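Local structure of rhino (Drosophila melanogaster, 5XYV) at residues L12-I17 and V31-C36; D25-F30 and V42-I47. The protein binds the N-terminal domain of Deadlock through its chromoshadow domain, a partnership linked to the specification of germline piRNA clusters. All coordinates share one frame; numbering follows the deposited sequence.

In the fold
From the N terminus, the chain enters strand 14-23 through residues 12-17, turns back into strand 26-33 and, after a second turn, runs along strand 39-43 into residues 44-47. Contact 1 closes the first hairpin at its open end, pairing 12-17 with 31-36; contact 2 closes the second, pairing 25-30 with 42-47. The two cross along the chain, because strand 26-33 lends its start to contact 2 and its end to contact 1. Their centres lie about 15 Å apart in one antiparallel three-stranded sheet of the chromoshadow domain. Ile17 packs on Met29 beside helix 52-61, and Val31 and Trp33 pack on Val42, joining the contacts.

Contact 1 of 2, residues L12-I17 and V31-C36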
ATOM      1  N   LEU B  12      -0.737  23.129   7.021  1.00 32.87           N
ATOM      2  CA  LEU B  12       0.694  22.948   6.750  1.00 33.69           C
ATOM      3  C   LEU B  12       0.963  21.891   5.688  1.00 37.64           C
ATOM      4  O   LEU B  12       0.077  21.116   5.322  1.00 38.44           O
ATOM      5  CB  LEU B  12       1.456  22.580   8.023  1.00 36.04           C
ATOM      6  CG  LEU B  12       1.189  23.421   9.266  1.00 36.96           C
ATOM      7  CD1 LEU B  12       1.792  22.752  10.496  1.00 33.12           C
ATOM      8  CD2 LEU B  12       1.764  24.814   9.071  1.00 32.87           C
ATOM      9  N   ASP B  13       2.195  21.865   5.198  1.00 40.04           N
ATOM     10  CA  ASP B  13       2.606  20.880   4.211  1.00 38.39           C
ATOM     11  C   ASP B  13       3.075  19.582   4.863  1.00 38.83           C
ATOM     12  O   ASP B  13       3.779  19.597   5.882  1.00 39.95           O
ATOM     13  CB  ASP B  13       3.710  21.452   3.329  1.00 43.28           C
ATOM     14  CG  ASP B  13       3.183  22.434   2.304  1.00 53.17           C
ATOM     15  OD1 ASP B  13       1.987  22.340   1.938  1.00 56.94           O
ATOM     16  OD2 ASP B  13       3.965  23.302   1.867  1.00 50.56           O
ATOM     17  N   LEU B  14       2.677  18.460   4.267  1.00 39.75           N
ATOM     18  CA  LEU B  14       3.022  17.137   4.782  1.00 35.46           C
ATOM     19  C   LEU B  14       4.540  16.977   4.916  1.00 39.05           C
ATOM     20  O   LEU B  14       5.284  17.318   3.994  1.00 37.78           O
ATOM     21  CB  LEU B  14       2.450  16.045   3.872  1.00 34.05           C
ATOM     22  CG  LEU B  14       2.544  14.589   4.332  1.00 37.15           C
ATOM     23  CD1 LEU B  14       1.741  14.362   5.587  1.00 32.48           C
ATOM     24  CD2 LEU B  14       2.065  13.657   3.237  1.00 34.95           C
ATOM     25  N   ASP B  15       4.997  16.486   6.068  1.00 35.50           N
ATOM     26  CA  ASP B  15       6.423  16.278   6.263  1.00 38.21           C
ATOM     27  C   ASP B  15       6.723  14.811   5.986  1.00 35.04           C
ATOM     28  O   ASP B  15       7.074  14.446   4.853  1.00 42.29           O
ATOM     29  CB  ASP B  15       6.859  16.670   7.677  1.00 39.09           C
ATOM     30  CG  ASP B  15       8.360  16.909   7.785  1.00 43.45           C
ATOM     31  OD1 ASP B  15       8.985  17.233   6.752  1.00 49.48           O
ATOM     32  OD2 ASP B  15       8.898  16.770   8.904  1.00 46.97           O
ATOM     33  N   LYS B  16       6.575  13.979   7.017  1.00 30.64           N
ATOM     34  CA  LYS B  16       6.778  12.527   6.917  1.00 36.01           C
ATOM     35  C   LYS B  16       5.468  11.748   7.207  1.00 30.03           C
ATOM     36  O   LYS B  16       4.604  12.220   7.958  1.00 30.17           O
ATOM     37  CB  LYS B  16       7.903  12.069   7.883  1.00 32.32           C
ATOM     38  CG  LYS B  16       9.248  12.816   7.778  1.00 38.26           C
ATOM     39  CD  LYS B  16       9.540  13.299   6.368  1.00 54.04           C
ATOM     40  CE  LYS B  16      10.603  14.443   6.265  1.00 52.24           C
ATOM     41  NZ  LYS B  16      12.060  13.979   6.318  1.00 52.20           N
ATOM     42  N   ILE B  17       5.331  10.559   6.610  1.00 28.89           N
ATOM     43  CA  ILE B  17       4.342   9.565   7.042  1.00 26.45           C
ATOM     44  C   ILE B  17       5.064   8.545   7.886  1.00 30.13           C
ATOM     45  O   ILE B  17       5.904   7.811   7.361  1.00 32.38           O
ATOM     46  CB  ILE B  17       3.662   8.836   5.867  1.00 28.02           C
ATOM     47  CG1 ILE B  17       3.033   9.839   4.896  1.00 29.44           C
ATOM     48  CG2 ILE B  17       2.657   7.789   6.379  1.00 23.01           C
ATOM     49  CD1 ILE B  17       2.112   9.206   3.850  1.00 25.55           C
ATOM     50  N   VAL B  31       1.100  11.175  10.756  1.00 21.68           N
ATOM     51  CA  VAL B  31       1.927  12.054   9.944  1.00 25.63           C
ATOM     52  C   VAL B  31       2.466  13.230  10.723  1.00 25.78           C
ATOM     53  O   VAL B  31       1.948  13.601  11.777  1.00 23.82           O
ATOM     54  CB  VAL B  31       1.152  12.635   8.701  1.00 29.15           C
ATOM     55  CG1 VAL B  31       0.659  11.525   7.779  1.00 21.43           C
ATOM     56  CG2 VAL B  31       0.013  13.598   9.150  1.00 22.28           C
ATOM     57  N   THR B  32       3.518  13.814  10.169  1.00 25.02           N
ATOM     58  CA  THR B  32       4.061  15.060  10.689  1.00 29.13           C
ATOM     59  C   THR B  32       3.967  16.135   9.604  1.00 29.50           C
ATOM     60  O   THR B  32       3.904  15.829   8.406  1.00 31.67           O
ATOM     61  CB  THR B  32       5.499  14.878  11.178  1.00 25.62           C
ATOM     62  OG1 THR B  32       6.319  14.472  10.081  1.00 34.10           O
ATOM     63  CG2 THR B  32       5.541  13.800  12.240  1.00 30.68           C
ATOM     64  N   TRP B  33       3.930  17.390  10.020  1.00 32.13           N
ATOM     65  CA  TRP B  33       3.844  18.484   9.066  1.00 38.94           C
ATOM     66  C   TRP B  33       5.120  19.297   9.133  1.00 36.61           C
ATOM     67  O   TRP B  33       5.773  19.324  10.175  1.00 32.29           O
ATOM     68  CB  TRP B  33       2.628  19.365   9.358  1.00 28.96           C
ATOM     69  CG  TRP B  33       1.389  18.580   9.543  1.00 30.21           C
ATOM     70  CD1 TRP B  33       0.846  18.166  10.720  1.00 28.69           C
ATOM     71  CD2 TRP B  33       0.523  18.104   8.508  1.00 31.99           C
ATOM     72  NE1 TRP B  33      -0.307  17.454  10.482  1.00 27.34           N
ATOM     73  CE2 TRP B  33      -0.529  17.406   9.128  1.00 28.93           C
ATOM     74  CE3 TRP B  33       0.538  18.197   7.112  1.00 30.64           C
ATOM     75  CZ2 TRP B  33      -1.563  16.801   8.398  1.00 30.64           C
ATOM     76  CZ3 TRP B  33      -0.473  17.599   6.393  1.00 26.67           C
ATOM     77  CH2 TRP B  33      -1.515  16.913   7.034  1.00 30.35           C
ATOM     78  N   LYS B  34       5.449  19.984   8.042  1.00 32.46           N
ATOM     79  CA  LYS B  34       6.629  20.834   8.029  1.00 37.51           C
ATOM     80  C   LYS B  34       6.462  22.037   8.939  1.00 39.47           C
ATOM     81  O   LYS B  34       5.454  22.756   8.861  1.00 37.65           O
ATOM     82  CB  LYS B  34       6.943  21.293   6.609  1.00 37.78           C
ATOM     83  CG  LYS B  34       7.434  20.168   5.703  1.00 42.99           C
ATOM     84  CD  LYS B  34       7.660  20.639   4.277  1.00 40.53           C
ATOM     85  CE  LYS B  34       8.111  19.488   3.401  1.00 43.17           C
ATOM     86  NZ  LYS B  34       8.256  19.900   1.976  1.00 54.03           N
ATOM     87  N   GLY B  35       7.449  22.244   9.810  1.00 39.23           N
ATOM     88  CA  GLY B  35       7.451  23.403  10.683  1.00 41.49           C
ATOM     89  C   GLY B  35       6.747  23.132  11.994  1.00 45.42           C
ATOM     90  O   GLY B  35       6.744  23.971  12.903  1.00 51.31           O
ATOM     91  N   CYS B  36       6.151  21.947  12.091  1.00 38.12           N
ATOM     92  CA  CYS B  36       5.413  21.544  13.277  1.00 35.43           C
ATOM     93  C   CYS B  36       5.938  20.247  13.862  1.00 34.26           C
ATOM     94  O   CYS B  36       6.354  19.357  13.131  1.00 36.65           O
ATOM     95  CB  CYS B  36       3.924  21.402  12.950  1.00 37.23           C
ATOM     96  SG  CYS B  36       2.901  20.812  14.323  1.00 40.72           S
TER
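Asp15 and Lys16 both face Thr32, forming a classic beta bulge in the antiparallel hairpin of strands 14-23 and 26-33 of the chromoshadow domain. Backbone hydrogen bonds fix the pairing: Asp15 N gives to Thr32 O (2.7 Å), Thr32 N to Lys16 O (2.9 Å), and Lys34 N to Asp13 O (2.8 Å). A side chain adds a fourth bond, as Lys16 N reaches Thr32 OG1 at 3.1 Å; with chi1 at 61°, that hydroxyl sits between its own backbone N and carbonyl carbon, turned to the bulge.

Among the charged chains, Lys34, extended beyond CG, runs across the carboxylate of Asp15, but its NZ stays 5.5 Å from Asp15 OD1 and no salt bridge forms.

The apolar contacts begin with Leu14, whose side chain crosses Val31 at about a right angle, its CD1 3.6 Å from Val31 CB and over one face of the Trp33 ring; Gln54 of helix 52-61 touches the same leucine. Ile17 lies side by side with Val31, pointing the same way. Asp13 C lies at the edge of the indole, whose NE1 is hydrogen-bonded to Asp40. Leu12 CD1 meets Trp33 CB at 3.7 Å and, at the end of the type II turn Trp33-Cys36, rests 3.5 Å from Cys36 CB.

Contact 2 of 2, residues D25-F30 and V42-I47; sequences DDLFMF and VHINDI
His43 stands edge-on to Phe28 in a T-shaped stack, the planes at 90° and the ring centroids 5.1 Å apart. CD2 of the imidazole lies over the phenyl face, offset toward its rim. With His43 CG anti to the backbone N (chi1 -170°), the ring also reaches Asp26, on the same strand as Phe28. The two side chains cross at about a right angle, and NE2 gives a bent hydrogen bond (139°) to the anti lone pair of Asp26 OD1 at 2.9 Å. ND1 accepts Asn45 N, and with both ring nitrogens engaged the imidazole is fixed in rotation. With an alanine in place of His43, the Asp26 carboxylate is likely to lose this mate and the Phe28 face its edge-on neighbour. On the opposite side of the sheet, Met29 CG meets Ile47 CD1 at 3.6 Å, and Leu27 CD2 meets Ile44 CD1 at 3.8 Å. Met29 and Val42 exchange two backbone bonds, and Ile44 N reaches Leu27 O at 3.0 Å. Deadlock packs its Leu23 on Phe28, whereas Ile56 and Ile64 of the second Rhino subunit pack on Ile44 and Leu27. The arrangement is an antiparallel hairpin of the chromoshadow domain, touched by both Deadlock and the second copy.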
ATOM      1  N   ASP B  25     -12.435  -0.905   7.085  1.00 52.24           N
ATOM      2  CA  ASP B  25     -12.197  -0.302   5.779  1.00 51.52           C
ATOM      3  C   ASP B  25     -11.570   1.078   5.910  1.00 48.11           C
ATOM      4  O   ASP B  25     -11.257   1.730   4.915  1.00 53.17           O
ATOM      5  CB  ASP B  25     -13.509  -0.207   4.996  1.00 62.63           C
ATOM      6  CG  ASP B  25     -14.066  -1.570   4.618  1.00 74.13           C
ATOM      7  OD1 ASP B  25     -13.271  -2.527   4.483  1.00 71.46           O
ATOM      8  OD2 ASP B  25     -15.303  -1.674   4.458  1.00 77.64           O
ATOM      9  N   ASP B  26     -11.399   1.532   7.144  1.00 44.04           N
ATOM     10  CA  ASP B  26     -10.780   2.825   7.372  1.00 36.78           C
ATOM     11  C   ASP B  26      -9.290   2.700   7.590  1.00 34.10           C
ATOM     12  O   ASP B  26      -8.837   1.920   8.427  1.00 38.27           O
ATOM     13  CB  ASP B  26     -11.428   3.535   8.566  1.00 35.76           C
ATOM     14  CG  ASP B  26     -12.799   4.049   8.244  1.00 33.97           C
ATOM     15  OD1 ASP B  26     -12.893   4.917   7.352  1.00 34.73           O
ATOM     16  OD2 ASP B  26     -13.773   3.579   8.867  1.00 33.06           O
ATOM     17  N   LEU B  27      -8.532   3.469   6.820  1.00 27.86           N
ATOM     18  CA  LEU B  27      -7.089   3.496   6.972  1.00 31.17           C
ATOM     19  C   LEU B  27      -6.682   4.877   7.440  1.00 28.78           C
ATOM     20  O   LEU B  27      -7.000   5.884   6.799  1.00 25.23           O
ATOM     21  CB  LEU B  27      -6.373   3.144   5.656  1.00 25.07           C
ATOM     22  CG  LEU B  27      -4.844   3.015   5.661  1.00 30.44           C
ATOM     23  CD1 LEU B  27      -4.368   2.011   6.701  1.00 27.40           C
ATOM     24  CD2 LEU B  27      -4.274   2.678   4.254  1.00 29.79           C
ATOM     25  N   PHE B  28      -5.969   4.919   8.559  1.00 29.47           N
ATOM     26  CA  PHE B  28      -5.461   6.180   9.073  1.00 25.90           C
ATOM     27  C   PHE B  28      -3.956   6.208   8.945  1.00 26.28           C
ATOM     28  O   PHE B  28      -3.296   5.172   9.098  1.00 25.57           O
ATOM     29  CB  PHE B  28      -5.881   6.379  10.522  1.00 20.91           C
ATOM     30  CG  PHE B  28      -7.312   6.717  10.670  1.00 24.03           C
ATOM     31  CD1 PHE B  28      -7.718   8.038  10.648  1.00 23.23           C
ATOM     32  CD2 PHE B  28      -8.264   5.719  10.835  1.00 26.39           C
ATOM     33  CE1 PHE B  28      -9.051   8.363  10.779  1.00 24.80           C
ATOM     34  CE2 PHE B  28      -9.603   6.038  10.963  1.00 24.49           C
ATOM     35  CZ  PHE B  28      -9.992   7.358  10.931  1.00 23.27           C
ATOM     36  N   MET B  29      -3.436   7.392   8.638  1.00 21.64           N
ATOM     37  CA  MET B  29      -2.017   7.620   8.540  1.00 22.21           C
ATOM     38  C   MET B  29      -1.593   8.531   9.667  1.00 22.00           C
ATOM     39  O   MET B  29      -2.311   9.473  10.008  1.00 21.99           O
ATOM     40  CB  MET B  29      -1.663   8.236   7.183  1.00 28.66           C
ATOM     41  CG  MET B  29      -2.561   7.791   6.048  1.00 26.55           C
ATOM     42  SD  MET B  29      -2.088   6.164   5.437  1.00 34.26           S
ATOM     43  CE  MET B  29      -0.436   6.531   4.824  1.00 26.80           C
ATOM     44  N   PHE B  30      -0.431   8.243  10.237  1.00 21.73           N
ATOM     45  CA  PHE B  30       0.137   9.047  11.302  1.00 21.66           C
ATOM     46  C   PHE B  30       1.270   9.858  10.722  1.00 25.21           C
ATOM     47  O   PHE B  30       2.257   9.312  10.212  1.00 26.46           O
ATOM     48  CB  PHE B  30       0.550   8.145  12.462  1.00 27.16           C
ATOM     49  CG  PHE B  30      -0.605   7.333  12.976  1.00 32.92           C
ATOM     50  CD1 PHE B  30      -0.789   6.015  12.584  1.00 33.06           C
ATOM     51  CD2 PHE B  30      -1.575   7.928  13.769  1.00 28.16           C
ATOM     52  CE1 PHE B  30      -1.890   5.301  13.022  1.00 32.41           C
ATOM     53  CE2 PHE B  30      -2.661   7.210  14.206  1.00 26.49           C
ATOM     54  CZ  PHE B  30      -2.816   5.900  13.835  1.00 28.51           C
ATOM     55  N   VAL B  42      -4.540  11.084  10.392  1.00 21.86           N
ATOM     56  CA  VAL B  42      -5.221  11.670   9.259  1.00 21.63           C
ATOM     57  C   VAL B  42      -5.841  10.538   8.471  1.00 21.17           C
ATOM     58  O   VAL B  42      -5.153   9.569   8.157  1.00 23.18           O
ATOM     59  CB  VAL B  42      -4.231  12.461   8.396  1.00 30.62           C
ATOM     60  CG1 VAL B  42      -4.756  12.639   6.979  1.00 33.48           C
ATOM     61  CG2 VAL B  42      -3.908  13.791   9.067  1.00 27.91           C
ATOM     62  N   HIS B  43      -7.129  10.624   8.166  1.00 21.41           N
ATOM     63  CA  HIS B  43      -7.742   9.575   7.347  1.00 24.23           C
ATOM     64  C   HIS B  43      -7.128   9.620   5.958  1.00 26.39           C
ATOM     65  O   HIS B  43      -6.805  10.711   5.483  1.00 27.14           O
ATOM     66  CB  HIS B  43      -9.257   9.728   7.269  1.00 28.14           C
ATOM     67  CG  HIS B  43      -9.937   8.561   6.641  1.00 29.40           C
ATOM     68  ND1 HIS B  43     -10.107   8.438   5.273  1.00 29.51           N
ATOM     69  CD2 HIS B  43     -10.457   7.433   7.177  1.00 28.45           C
ATOM     70  CE1 HIS B  43     -10.729   7.310   5.008  1.00 28.91           C
ATOM     71  NE2 HIS B  43     -10.947   6.671   6.150  1.00 25.87           N
ATOM     72  N   ILE B  44      -6.947   8.455   5.317  1.00 26.69           N
ATOM     73  CA  ILE B  44      -6.190   8.414   4.064  1.00 24.03           C
ATOM     74  C   ILE B  44      -6.915   9.225   3.011  1.00 23.58           C
ATOM     75  O   ILE B  44      -6.283   9.792   2.114  1.00 28.55           O
ATOM     76  CB  ILE B  44      -5.945   6.959   3.532  1.00 24.59           C
ATOM     77  CG1 ILE B  44      -5.013   6.990   2.316  1.00 27.98           C
ATOM     78  CG2 ILE B  44      -7.243   6.248   3.149  1.00 20.98           C
ATOM     79  CD1 ILE B  44      -4.568   5.652   1.871  1.00 31.45           C
ATOM     80  N   ASN B  45      -8.239   9.299   3.117  1.00 27.56           N
ATOM     81  CA  ASN B  45      -9.012  10.091   2.165  1.00 28.10           C
ATOM     82  C   ASN B  45      -8.676  11.574   2.238  1.00 29.20           C
ATOM     83  O   ASN B  45      -8.882  12.305   1.276  1.00 26.01           O
ATOM     84  CB  ASN B  45     -10.515   9.894   2.382  1.00 27.47           C
ATOM     85  CG  ASN B  45     -10.999   8.516   1.944  1.00 32.45           C
ATOM     86  OD1 ASN B  45     -10.366   7.852   1.129  1.00 29.16           O
ATOM     87  ND2 ASN B  45     -12.128   8.088   2.492  1.00 30.38           N
ATOM     88  N   ASP B  46      -8.173  12.022   3.384  1.00 28.06           N
ATOM     89  CA  ASP B  46      -7.885  13.442   3.563  1.00 33.74           C
ATOM     90  C   ASP B  46      -6.581  13.887   2.885  1.00 31.53           C
ATOM     91  O   ASP B  46      -6.340  15.073   2.720  1.00 30.46           O
ATOM     92  CB  ASP B  46      -7.827  13.791   5.057  1.00 32.78           C
ATOM     93  CG  ASP B  46      -9.189  13.721   5.740  1.00 40.11           C
ATOM     94  OD1 ASP B  46     -10.231  13.829   5.045  1.00 43.13           O
ATOM     95  OD2 ASP B  46      -9.208  13.575   6.984  1.00 42.74           O
ATOM     96  N   ILE B  47      -5.744  12.933   2.502  1.00 26.52           N
ATOM     97  CA  ILE B  47      -4.442  13.246   1.911  1.00 27.31           C
ATOM     98  C   ILE B  47      -4.185  12.611   0.543  1.00 30.93           C
ATOM     99  O   ILE B  47      -3.192  12.927  -0.087  1.00 28.84           O
ATOM    100  CB  ILE B  47      -3.284  12.840   2.861  1.00 27.98           C
ATOM    101  CG1 ILE B  47      -3.522  11.441   3.414  1.00 26.90           C
ATOM    102  CG2 ILE B  47      -3.038  13.897   3.934  1.00 28.44           C
ATOM    103  CD1 ILE B  47      -2.346  10.907   4.255  1.00 28.77           C
TER